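Local coordinates for protein FMN reductase [NAD(P)H] (Bacillus subtilis, PDB 1ZCH) that uses NADH or NADPH in an FMN reductase reaction and also reduces nitroaromatic compounds, quinones, chromates and azo dyes, at residues D28-A33 and L128-V133; K54-K59 and I146-L151. One frame throughout, in Å; residues are numbered along the deposited sequence.

Contact 1 of 2, residues D28-A33 and L128-V133; sequences DQIIEA and LGLGTV
Gln29 and Ile30, neighbours on helix 24-36, carry this side of the contact, meeting Leu128 and Leu130 where the chain leaves helix 104-127 for strand 131-135. Gln29 comes first. Its CG is anti to the carbonyl carbon (chi1 -68°) and the chain then runs straight on, which brings the amide end obliquely across the isobutyl group of Leu128; OE1 lies 4.0 Å from Leu128 CD2, a van der Waals approach. The amide nitrogen NE2 turns back to its own helix, in a weak hydrogen bond to the carbonyl O of Glu25.

Ile30 follows, and its CG1 branch does the touching. Ile30 CG1 packs against Leu128 CD1 at 4.0 Å, while the terminal Ile30 CD1 reaches Leu130 CD1 at 4.1 Å. One branch thus meets both leucines, each at its CD1 methyl, in an apolar contact. Leu128 divides its two methyls, CD1 against Ile30 and CD2 against Gln29. With 142 Å² buried in all and the closest CA atoms, those of Ile30 and Leu128, 9.1 Å apart, side chains alone bridge the gap.

The turn between the leucines is a Schellman motif: Gly129, at a positive phi of 94°, is the residue that leaves the helical conformation. Leu130 then adopts an extended conformation and leads into the strand.

Around the contact, Ile30 also packs on Ala125 of helix 104-127, and Leu130 on Ile163 of strand 155-164, to which strand 131-135, an outermost strand of the sheet within this chain, pairs antiparallel. Ile5 of the second subunit touches Gln29, and Asn2 of that subunit touches Leu128, so helix 24-36 lies between the end of helix 104-127, with the start of strand 131-135, and the second subunit.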
loop_
_atom_site.group_PDB
_atom_site.type_symbol
_atom_site.label_atom_id
_atom_site.label_comp_id
_atom_site.label_asym_id
_atom_site.label_seq_id
_atom_site.Cartn_x
_atom_site.Cartn_y
_atom_site.Cartn_z
ATOM N N ASP A 28 -9.954 16.076 -7.828
ATOM C CA ASP A 28 -8.928 16.054 -8.870
ATOM C C ASP A 28 -7.534 16.090 -8.254
ATOM O O ASP A 28 -6.631 15.384 -8.699
ATOM C CB ASP A 28 -9.070 17.245 -9.827
ATOM C CG ASP A 28 -10.311 17.163 -10.696
ATOM O OD1 ASP A 28 -10.748 16.038 -11.020
ATOM O OD2 ASP A 28 -10.838 18.231 -11.072
ATOM N N GLN A 29 -7.358 16.925 -7.233
ATOM C CA GLN A 29 -6.064 17.043 -6.569
ATOM C C GLN A 29 -5.680 15.736 -5.883
ATOM O O GLN A 29 -4.527 15.314 -5.931
ATOM C CB GLN A 29 -6.097 18.174 -5.539
ATOM C CG GLN A 29 -6.219 19.559 -6.150
ATOM C CD GLN A 29 -6.303 20.649 -5.102
ATOM O OE1 GLN A 29 -5.376 20.849 -4.317
ATOM N NE2 GLN A 29 -7.421 21.358 -5.081
ATOM N N ILE A 30 -6.656 15.108 -5.238
ATOM C CA ILE A 30 -6.428 13.844 -4.551
ATOM C C ILE A 30 -6.004 12.791 -5.577
ATOM O O ILE A 30 -5.057 12.037 -5.355
ATOM C CB ILE A 30 -7.713 13.395 -3.815
ATOM C CG1 ILE A 30 -8.008 14.371 -2.668
ATOM C CG2 ILE A 30 -7.569 11.957 -3.310
ATOM C CD1 ILE A 30 -9.359 14.169 -2.016
ATOM N N ILE A 31 -6.700 12.758 -6.709
ATOM C CA ILE A 31 -6.379 11.801 -7.762
ATOM C C ILE A 31 -5.010 12.090 -8.375
ATOM O O ILE A 31 -4.252 11.162 -8.679
ATOM C CB ILE A 31 -7.459 11.809 -8.868
ATOM C CG1 ILE A 31 -8.792 11.326 -8.283
ATOM C CG2 ILE A 31 -7.029 10.931 -10.035
ATOM C CD1 ILE A 31 -8.746 9.920 -7.692
ATOM N N GLU A 32 -4.682 13.369 -8.547
ATOM C CA GLU A 32 -3.387 13.728 -9.116
ATOM C C GLU A 32 -2.286 13.243 -8.185
ATOM O O GLU A 32 -1.246 12.765 -8.632
ATOM C CB GLU A 32 -3.272 15.249 -9.268
ATOM C CG GLU A 32 -4.190 15.867 -10.309
ATOM C CD GLU A 32 -4.144 17.386 -10.288
ATOM O OE1 GLU A 32 -3.027 17.947 -10.302
ATOM O OE2 GLU A 32 -5.222 18.020 -10.257
ATOM N N ALA A 33 -2.517 13.380 -6.884
ATOM C CA ALA A 33 -1.539 12.946 -5.895
ATOM C C ALA A 33 -1.350 11.433 -6.013
ATOM O O ALA A 33 -0.222 10.937 -6.006
ATOM C CB ALA A 33 -2.014 13.312 -4.497
ATOM N N LEU A 128 -6.480 18.650 2.848
ATOM C CA LEU A 128 -7.485 19.589 2.366
ATOM C C LEU A 128 -8.562 19.873 3.417
ATOM O O LEU A 128 -9.480 20.660 3.180
ATOM C CB LEU A 128 -8.133 19.042 1.092
ATOM C CG LEU A 128 -7.183 18.873 -0.102
ATOM C CD1 LEU A 128 -7.864 18.073 -1.199
ATOM C CD2 LEU A 128 -6.755 20.242 -0.620
ATOM N N GLY A 129 -8.447 19.231 4.574
ATOM C CA GLY A 129 -9.420 19.435 5.633
ATOM C C GLY A 129 -10.527 18.399 5.608
ATOM O O GLY A 129 -11.474 18.464 6.394
ATOM N N LEU A 130 -10.409 17.433 4.704
ATOM C CA LEU A 130 -11.411 16.381 4.578
ATOM C C LEU A 130 -11.141 15.223 5.529
ATOM O O LEU A 130 -10.004 14.987 5.936
ATOM C CB LEU A 130 -11.443 15.856 3.139
ATOM C CG LEU A 130 -11.826 16.882 2.067
ATOM C CD1 LEU A 130 -11.471 16.346 0.697
ATOM C CD2 LEU A 130 -13.317 17.198 2.171
ATOM N N GLY A 131 -12.201 14.507 5.882
ATOM C CA GLY A 131 -12.055 13.359 6.756
ATOM C C GLY A 131 -12.108 12.125 5.884
ATOM O O GLY A 131 -12.702 12.161 4.803
ATOM N N THR A 132 -11.473 11.042 6.326
ATOM C CA THR A 132 -11.482 9.802 5.559
ATOM C C THR A 132 -11.457 8.583 6.475
ATOM O O THR A 132 -11.153 8.685 7.670
ATOM C CB THR A 132 -10.237 9.665 4.628
ATOM O OG1 THR A 132 -9.088 9.315 5.415
ATOM C CG2 THR A 132 -9.952 10.972 3.882
ATOM N N VAL A 133 -11.796 7.434 5.900
ATOM C CA VAL A 133 -11.731 6.158 6.605
ATOM C C VAL A 133 -11.712 5.064 5.543
ATOM O O VAL A 133 -12.588 5.006 4.678
ATOM C CB VAL A 133 -12.910 5.931 7.594
ATOM C CG1 VAL A 133 -14.240 5.792 6.855
ATOM C CG2 VAL A 133 -12.628 4.680 8.431
#

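Contact 2 of 2, residues K54-K59 and I146-L151; sequences KERKKK and IELLEL. With CA (calcium ion), chain C.
The guanidinium of Arg56 is the flat group of the contact, and it has water 1 in its plane at an edge. There Arg56 NE donates to the water oxygen at 2.7 Å, and the water in turn donates to Leu148 O at 2.8 Å, a water bridge from side chain to backbone. Leu149 CD2 stands obliquely to the group, meeting the aliphatic stem instead: Arg56 CD lies 3.7 Å from Leu149 CD2. With CG anti to the backbone N (chi1 180°) the stem extends away from helix 54-63, and a bend at chi3 (-69°) turns the guanidinium. NH1 forms a salt bridge with Glu185 of the second subunit.

Farther along the helix, Lys59 and Leu148 cross at about a right angle. Lys59 CB is 4.0 Å from Leu148 CD2, and in the modelled conformer, one of two, Lys59 CD is the same distance from Leu148 CD1.

Helix 142-148 ends in a Schellman motif, Leu151 N bonding to Ile146 O at 2.9 Å, with Glu150 at positive phi. Glu150 extends from this turn to a calcium ion, OE1 binding it at 2.2 Å together with waters 2 and 3 and Asn189 of the second subunit.

The chemistry is therefore mixed. Lysine and arginine stems supply apolar surface, one water ties Arg56 to a carbonyl at the helix end, and the salt bridge, the calcium ion and backbone hydrogen bonds from Leu149 are among the polar links across the dimer interface.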
loop_
_atom_site.group_PDB
_atom_site.type_symbol
_atom_site.label_atom_id
_atom_site.label_comp_id
_atom_site.label_asym_id
_atom_site.label_seq_id
_atom_site.Cartn_x
_atom_site.Cartn_y
_atom_site.Cartn_z
ATOM N N LYS A 54 -25.929 8.348 -4.989
ATOM C CA LYS A 54 -26.521 7.933 -3.723
ATOM C C LYS A 54 -26.950 6.467 -3.675
ATOM O O LYS A 54 -26.598 5.743 -2.739
ATOM C CB LYS A 54 -27.720 8.828 -3.394
ATOM C CG LYS A 54 -28.229 8.677 -1.971
ATOM C CD LYS A 54 -27.210 9.201 -0.970
ATOM C CE LYS A 54 -27.683 9.009 0.465
ATOM N NZ LYS A 54 -26.748 9.629 1.444
ATOM N N GLU A 55 -27.705 6.027 -4.678
ATOM C CA GLU A 55 -28.191 4.648 -4.726
ATOM C C GLU A 55 -27.072 3.612 -4.795
ATOM O O GLU A 55 -27.081 2.623 -4.059
ATOM C CB GLU A 55 -29.125 4.458 -5.924
ATOM C CG GLU A 55 -30.327 5.390 -5.941
ATOM C CD GLU A 55 -31.302 5.132 -4.805
ATOM O OE1 GLU A 55 -30.897 5.232 -3.628
ATOM O OE2 GLU A 55 -32.481 4.834 -5.095
ATOM N N ARG A 56 -26.116 3.839 -5.690
ATOM C CA ARG A 56 -24.994 2.924 -5.860
ATOM C C ARG A 56 -24.140 2.870 -4.593
ATOM O O ARG A 56 -23.715 1.797 -4.163
ATOM C CB ARG A 56 -24.144 3.364 -7.061
ATOM C CG ARG A 56 -22.926 2.488 -7.337
ATOM C CD ARG A 56 -22.203 2.900 -8.622
ATOM N NE ARG A 56 -22.998 2.613 -9.816
ATOM C CZ ARG A 56 -23.646 3.527 -10.533
ATOM N NH1 ARG A 56 -23.597 4.810 -10.191
ATOM N NH2 ARG A 56 -24.356 3.155 -11.590
ATOM N N LYS A 57 -23.905 4.032 -3.994
ATOM C CA LYS A 57 -23.101 4.122 -2.779
ATOM C C LYS A 57 -23.795 3.396 -1.623
ATOM O O LYS A 57 -23.144 2.762 -0.787
ATOM C CB LYS A 57 -22.857 5.600 -2.436
ATOM C CG LYS A 57 -21.862 5.844 -1.300
ATOM C CD LYS A 57 -21.247 7.244 -1.358
ATOM C CE LYS A 57 -22.295 8.357 -1.288
ATOM N NZ LYS A 57 -23.080 8.314 -0.017
ATOM N N LYS A 58 -25.121 3.479 -1.586
ATOM C CA LYS A 58 -25.891 2.814 -0.541
ATOM C C LYS A 58 -25.723 1.301 -0.683
ATOM O O LYS A 58 -25.559 0.589 0.308
ATOM C CB LYS A 58 -27.373 3.198 -0.651
ATOM C CG LYS A 58 -28.269 2.603 0.424
ATOM C CD LYS A 58 -29.717 3.060 0.242
ATOM C CE LYS A 58 -30.640 2.463 1.300
ATOM N NZ LYS A 58 -32.071 2.845 1.085
ATOM N N LYS A 59 -25.750 0.815 -1.921
ATOM C CA LYS A 59 -25.590 -0.614 -2.168
ATOM C C LYS A 59 -24.203 -1.064 -1.718
ATOM O O LYS A 59 -24.045 -2.137 -1.140
ATOM C CB LYS A 59 -25.765 -0.918 -3.658
ATOM C CG LYS A 59 -27.135 -0.572 -4.220
ATOM C CD LYS A 59 -27.195 -0.857 -5.712
ATOM C CE LYS A 59 -28.554 -0.507 -6.288
ATOM N NZ LYS A 59 -29.639 -1.296 -5.646
ATOM N N ILE A 146 -18.030 -6.579 -7.682
ATOM C CA ILE A 146 -17.416 -6.698 -9.000
ATOM C C ILE A 146 -18.477 -6.510 -10.085
ATOM O O ILE A 146 -18.256 -5.807 -11.072
ATOM C CB ILE A 146 -16.744 -8.083 -9.158
ATOM C CG1 ILE A 146 -15.416 -8.099 -8.393
ATOM C CG2 ILE A 146 -16.546 -8.419 -10.627
ATOM C CD1 ILE A 146 -14.821 -9.477 -8.213
ATOM N N GLU A 147 -19.635 -7.132 -9.885
ATOM C CA GLU A 147 -20.733 -7.035 -10.841
ATOM C C GLU A 147 -21.345 -5.640 -10.854
ATOM O O GLU A 147 -21.636 -5.089 -11.917
ATOM C CB GLU A 147 -21.811 -8.068 -10.510
ATOM C CG GLU A 147 -21.306 -9.492 -10.604
ATOM C CD GLU A 147 -20.766 -9.813 -11.984
ATOM O OE1 GLU A 147 -19.821 -10.623 -12.087
ATOM O OE2 GLU A 147 -21.294 -9.257 -12.970
ATOM N N LEU A 148 -21.535 -5.072 -9.668
ATOM C CA LEU A 148 -22.128 -3.748 -9.540
ATOM C C LEU A 148 -21.323 -2.660 -10.241
ATOM O O LEU A 148 -21.882 -1.799 -10.921
ATOM C CB LEU A 148 -22.280 -3.383 -8.059
ATOM C CG LEU A 148 -22.871 -2.005 -7.744
ATOM C CD1 LEU A 148 -24.319 -1.936 -8.223
ATOM C CD2 LEU A 148 -22.798 -1.751 -6.247
ATOM N N LEU A 149 -20.006 -2.704 -10.081
ATOM C CA LEU A 149 -19.137 -1.693 -10.668
ATOM C C LEU A 149 -18.510 -2.097 -11.999
ATOM O O LEU A 149 -17.667 -1.379 -12.541
ATOM C CB LEU A 149 -18.051 -1.316 -9.660
ATOM C CG LEU A 149 -18.619 -0.820 -8.323
ATOM C CD1 LEU A 149 -17.485 -0.397 -7.393
ATOM C CD2 LEU A 149 -19.566 0.349 -8.577
ATOM N N GLU A 150 -18.930 -3.247 -12.517
ATOM C CA GLU A 150 -18.440 -3.748 -13.793
ATOM C C GLU A 150 -16.931 -3.959 -13.841
ATOM O O GLU A 150 -16.289 -3.658 -14.848
ATOM C CB GLU A 150 -18.866 -2.798 -14.919
ATOM C CG GLU A 150 -20.375 -2.738 -15.134
ATOM C CD GLU A 150 -20.784 -1.712 -16.177
ATOM O OE1 GLU A 150 -20.172 -1.688 -17.264
ATOM O OE2 GLU A 150 -21.728 -0.934 -15.914
ATOM N N LEU A 151 -16.362 -4.477 -12.757
ATOM C CA LEU A 151 -14.927 -4.731 -12.728
ATOM C C LEU A 151 -14.676 -5.932 -13.632
ATOM O O LEU A 151 -15.261 -7.000 -13.440
ATOM C CB LEU A 151 -14.459 -5.026 -11.300
ATOM C CG LEU A 151 -14.861 -3.982 -10.250
ATOM C CD1 LEU A 151 -14.246 -4.351 -8.901
ATOM C CD2 LEU A 151 -14.404 -2.598 -10.692
HETATM CA CA CA C . -19.303 -0.691 -19.073
HETATM O O HOH W 1 -23.793 0.244 -10.793
HETATM O O HOH W 2 -17.127 -1.329 -18.193
HETATM O O HOH W 3 -18.730 1.336 -17.657
#

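Contacts 1 and 2 stand apart, their centres 21 Å from each other and their nearest atoms about 11 Å, yet the chain connects them closely: strand 131-135, which begins within 128-133, is followed by helix 142-148 as the next element, and this supplies 146-151. Their segments alternate in sequence, so the two connections cross. FMN relates to them unequally. Segment 128-133 ends at Val133, which touches FMN but not 28-33; the side chain of Leu130 lies about 14 Å from FMN. In contact 2 the side chain of Leu149 is about 11 Å from that of Ile135, an FMN-binding residue. Both contacts reach the second subunit, contact 1 chiefly through packing, with one weak hydrogen bond from Asp28, and contact 2 through links that include a salt bridge and calcium.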